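Local coordinates for periplasmic divalent cation tolerance protein CutA (Pyrococcus horikoshii, PDB 1UKU), which binds copper ions between its trimers and takes part in resistance toward heavy metals, at residues 1-6 against 52-57. Residues are numbered along the deposited sequence; the frame is centred on the assembly and turned at random.
Sequences MIIVYT and GAILKT
The carbonyl oxygen of L55 takes two donors from the neighbouring strand: the amide N of V4 at 2.9 Å, and the CA-H of I3, whose CA sits 3.2 Å away. L55 returns the favour, its own N reaching V4 O at 2.8 Å. The same two-way exchange recurs at I2 with T57 and at T6 with A53; I3–K56 and Y5–I54 are the non-hydrogen-bonded pairs between them. The strands run antiparallel at 155°, central in the four-stranded sheet of this CutA subunit, a trimeric member of the GlnB-like clan, with strand 29-41 beyond 52-57 and strand 81-84 beyond 1-6. On one face I2 and T57 lie side by side, I2 CG1 3.7 Å from T57 CG2, and helix 62-72 packs over this side through W62, L65 and I69. The opposite face carries I3, whose CD1 lies against K56 CG at 3.7 Å while its CG2 meets I54 CG2 at an oblique crossing. M1 bends at chi3 (-78°), which brings CE back to K56 CB at 3.8 Å. With CG anti to the backbone N (chi1 -176°), the ring of Y5 comes alongside the A53 carbonyl, CD1 3.5 Å from A53 O, and turns its edge to I54 CG1, 4.1 Å from CD1. Its hydroxyl hydrogen-bonds OD1 of N31 of the third subunit, while M1 and K56 pack on I81 of the second subunit.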
ATOM      1  N   MET A   1      -2.521  11.947  10.463  1.00  9.08           N
ATOM      2  CA  MET A   1      -1.880  10.643  10.750  1.00  8.04           C
ATOM      3  C   MET A   1      -0.974  10.278   9.590  1.00  8.11           C
ATOM      4  O   MET A   1      -1.007  10.894   8.526  1.00  7.90           O
ATOM      5  CB  MET A   1      -2.940   9.565  10.969  1.00  8.47           C
ATOM      6  CG  MET A   1      -3.733   9.159   9.758  1.00  8.74           C
ATOM      7  SD  MET A   1      -4.751   7.672  10.025  1.00  9.91           S
ATOM      8  CE  MET A   1      -3.508   6.375   9.893  1.00 10.08           C
ATOM      9  N   ILE A   2      -0.174   9.234   9.821  1.00  7.52           N
ATOM     10  CA  ILE A   2       0.742   8.698   8.826  1.00  7.37           C
ATOM     11  C   ILE A   2       0.697   7.178   8.748  1.00  7.18           C
ATOM     12  O   ILE A   2       0.303   6.491   9.695  1.00  6.62           O
ATOM     13  CB  ILE A   2       2.191   9.165   9.077  1.00  6.86           C
ATOM     14  CG1 ILE A   2       2.733   8.584  10.369  1.00  7.49           C
ATOM     15  CG2 ILE A   2       2.304  10.683   9.104  1.00  8.75           C
ATOM     16  CD1 ILE A   2       4.199   8.863  10.650  1.00 10.11           C
ATOM     17  N   ILE A   3       1.111   6.686   7.592  1.00  7.07           N
ATOM     18  CA  ILE A   3       1.452   5.292   7.396  1.00  7.68           C
ATOM     19  C   ILE A   3       2.953   5.186   7.363  1.00  7.53           C
ATOM     20  O   ILE A   3       3.639   6.032   6.806  1.00  6.74           O
ATOM     21  CB  ILE A   3       0.876   4.792   6.039  1.00  8.97           C
ATOM     22  CG1 ILE A   3      -0.654   4.873   6.052  1.00 12.86           C
ATOM     23  CG2 ILE A   3       1.404   3.416   5.682  1.00 11.74           C
ATOM     24  CD1 ILE A   3      -1.286   4.229   7.108  1.00 15.64           C
ATOM     25  N   VAL A   4       3.459   4.121   7.944  1.00  6.53           N
ATOM     26  CA  VAL A   4       4.855   3.746   7.801  1.00  7.18           C
ATOM     27  C   VAL A   4       4.912   2.323   7.258  1.00  7.82           C
ATOM     28  O   VAL A   4       4.300   1.426   7.819  1.00  8.43           O
ATOM     29  CB  VAL A   4       5.595   3.854   9.117  1.00  7.66           C
ATOM     30  CG1 VAL A   4       7.067   3.378   8.994  1.00  8.48           C
ATOM     31  CG2 VAL A   4       5.541   5.291   9.589  1.00  8.33           C
ATOM     32  N   TYR A   5       5.657   2.133   6.188  1.00  7.24           N
ATOM     33  CA  TYR A   5       5.848   0.820   5.569  1.00  7.32           C
ATOM     34  C   TYR A   5       7.289   0.362   5.822  1.00  7.42           C
ATOM     35  O   TYR A   5       8.247   1.099   5.624  1.00  8.27           O
ATOM     36  CB  TYR A   5       5.589   0.887   4.070  1.00  7.90           C
ATOM     37  CG  TYR A   5       5.658  -0.418   3.301  1.00  9.45           C
ATOM     38  CD1 TYR A   5       4.746  -1.420   3.534  1.00  8.91           C
ATOM     39  CD2 TYR A   5       6.644  -0.647   2.321  1.00 10.46           C
ATOM     40  CE1 TYR A   5       4.782  -2.628   2.821  1.00  9.71           C
ATOM     41  CE2 TYR A   5       6.686  -1.866   1.600  1.00  9.94           C
ATOM     42  CZ  TYR A   5       5.740  -2.836   1.859  1.00  9.41           C
ATOM     43  OH  TYR A   5       5.748  -4.023   1.145  1.00  9.83           O
ATOM     44  N   THR A   6       7.445  -0.884   6.243  1.00  6.54           N
ATOM     45  CA  THR A   6       8.735  -1.538   6.362  1.00  6.45           C
ATOM     46  C   THR A   6       8.549  -3.009   6.005  1.00  7.41           C
ATOM     47  O   THR A   6       7.434  -3.489   5.873  1.00  7.89           O
ATOM     48  CB  THR A   6       9.328  -1.314   7.770  1.00  6.46           C
ATOM     49  OG1 THR A   6      10.684  -1.798   7.782  1.00  8.84           O
ATOM     50  CG2 THR A   6       8.584  -2.028   8.867  1.00  8.62           C
ATOM     51  N   GLY A  52       5.683  -7.823   4.690  1.00  5.83           N
ATOM     52  CA  GLY A  52       5.551  -6.378   4.717  1.00  5.87           C
ATOM     53  C   GLY A  52       4.643  -5.932   5.838  1.00  6.36           C
ATOM     54  O   GLY A  52       3.712  -6.658   6.175  1.00  6.68           O
ATOM     55  N   ALA A  53       4.897  -4.754   6.385  1.00  7.01           N
ATOM     56  CA  ALA A  53       4.159  -4.212   7.531  1.00  6.51           C
ATOM     57  C   ALA A  53       3.753  -2.780   7.254  1.00  6.43           C
ATOM     58  O   ALA A  53       4.594  -1.923   6.962  1.00  8.02           O
ATOM     59  CB  ALA A  53       5.000  -4.272   8.774  1.00  7.05           C
ATOM     60  N   ILE A  54       2.455  -2.567   7.337  1.00  5.43           N
ATOM     61  CA  ILE A  54       1.839  -1.265   7.221  1.00  6.76           C
ATOM     62  C   ILE A  54       1.481  -0.830   8.646  1.00  6.17           C
ATOM     63  O   ILE A  54       0.610  -1.412   9.292  1.00  6.11           O
ATOM     64  CB  ILE A  54       0.577  -1.332   6.334  1.00  6.76           C
ATOM     65  CG1 ILE A  54       0.917  -1.783   4.909  1.00 10.12           C
ATOM     66  CG2 ILE A  54      -0.099   0.043   6.282  1.00 10.92           C
ATOM     67  CD1 ILE A  54      -0.256  -2.426   4.157  1.00 14.57           C
ATOM     68  N   LEU A  55       2.139   0.213   9.118  1.00  6.10           N
ATOM     69  CA  LEU A  55       1.952   0.755  10.458  1.00  5.98           C
ATOM     70  C   LEU A  55       1.212   2.073  10.421  1.00  6.38           C
ATOM     71  O   LEU A  55       1.414   2.854   9.514  1.00  6.50           O
ATOM     72  CB  LEU A  55       3.307   0.966  11.148  1.00  6.61           C
ATOM     73  CG  LEU A  55       4.369  -0.135  10.958  1.00  6.66           C
ATOM     74  CD1 LEU A  55       5.640   0.241  11.633  1.00  8.00           C
ATOM     75  CD2 LEU A  55       3.850  -1.477  11.485  1.00  7.00           C
ATOM     76  N   LYS A  56       0.367   2.313  11.417  1.00  7.03           N
ATOM     77  CA  LYS A  56      -0.455   3.531  11.454  1.00  7.87           C
ATOM     78  C   LYS A  56      -0.152   4.262  12.745  1.00  6.82           C
ATOM     79  O   LYS A  56      -0.208   3.686  13.818  1.00  7.91           O
ATOM     80  CB  LYS A  56      -1.945   3.183  11.330  1.00  8.59           C
ATOM     81  CG  LYS A  56      -2.254   2.300  10.085  1.00 12.06           C
ATOM     82  CD  LYS A  56      -3.657   1.665  10.061  1.00 17.99           C
ATOM     83  CE  LYS A  56      -3.659   0.128   9.733  1.00 19.10           C
ATOM     84  NZ  LYS A  56      -3.443  -0.864  10.919  1.00 17.61           N
ATOM     85  N   THR A  57       0.193   5.555  12.650  1.00  6.91           N
ATOM     86  CA  THR A  57       0.500   6.319  13.873  1.00  7.88           C
ATOM     87  C   THR A  57       0.285   7.819  13.631  1.00  8.07           C
ATOM     88  O   THR A  57      -0.203   8.217  12.585  1.00  7.59           O
ATOM     89  CB  THR A  57       1.911   5.995  14.401  1.00  8.38           C
ATOM     90  OG1 THR A  57       2.042   6.489  15.751  1.00  8.70           O
ATOM     91  CG2 THR A  57       2.996   6.671  13.577  1.00  7.72           C
TER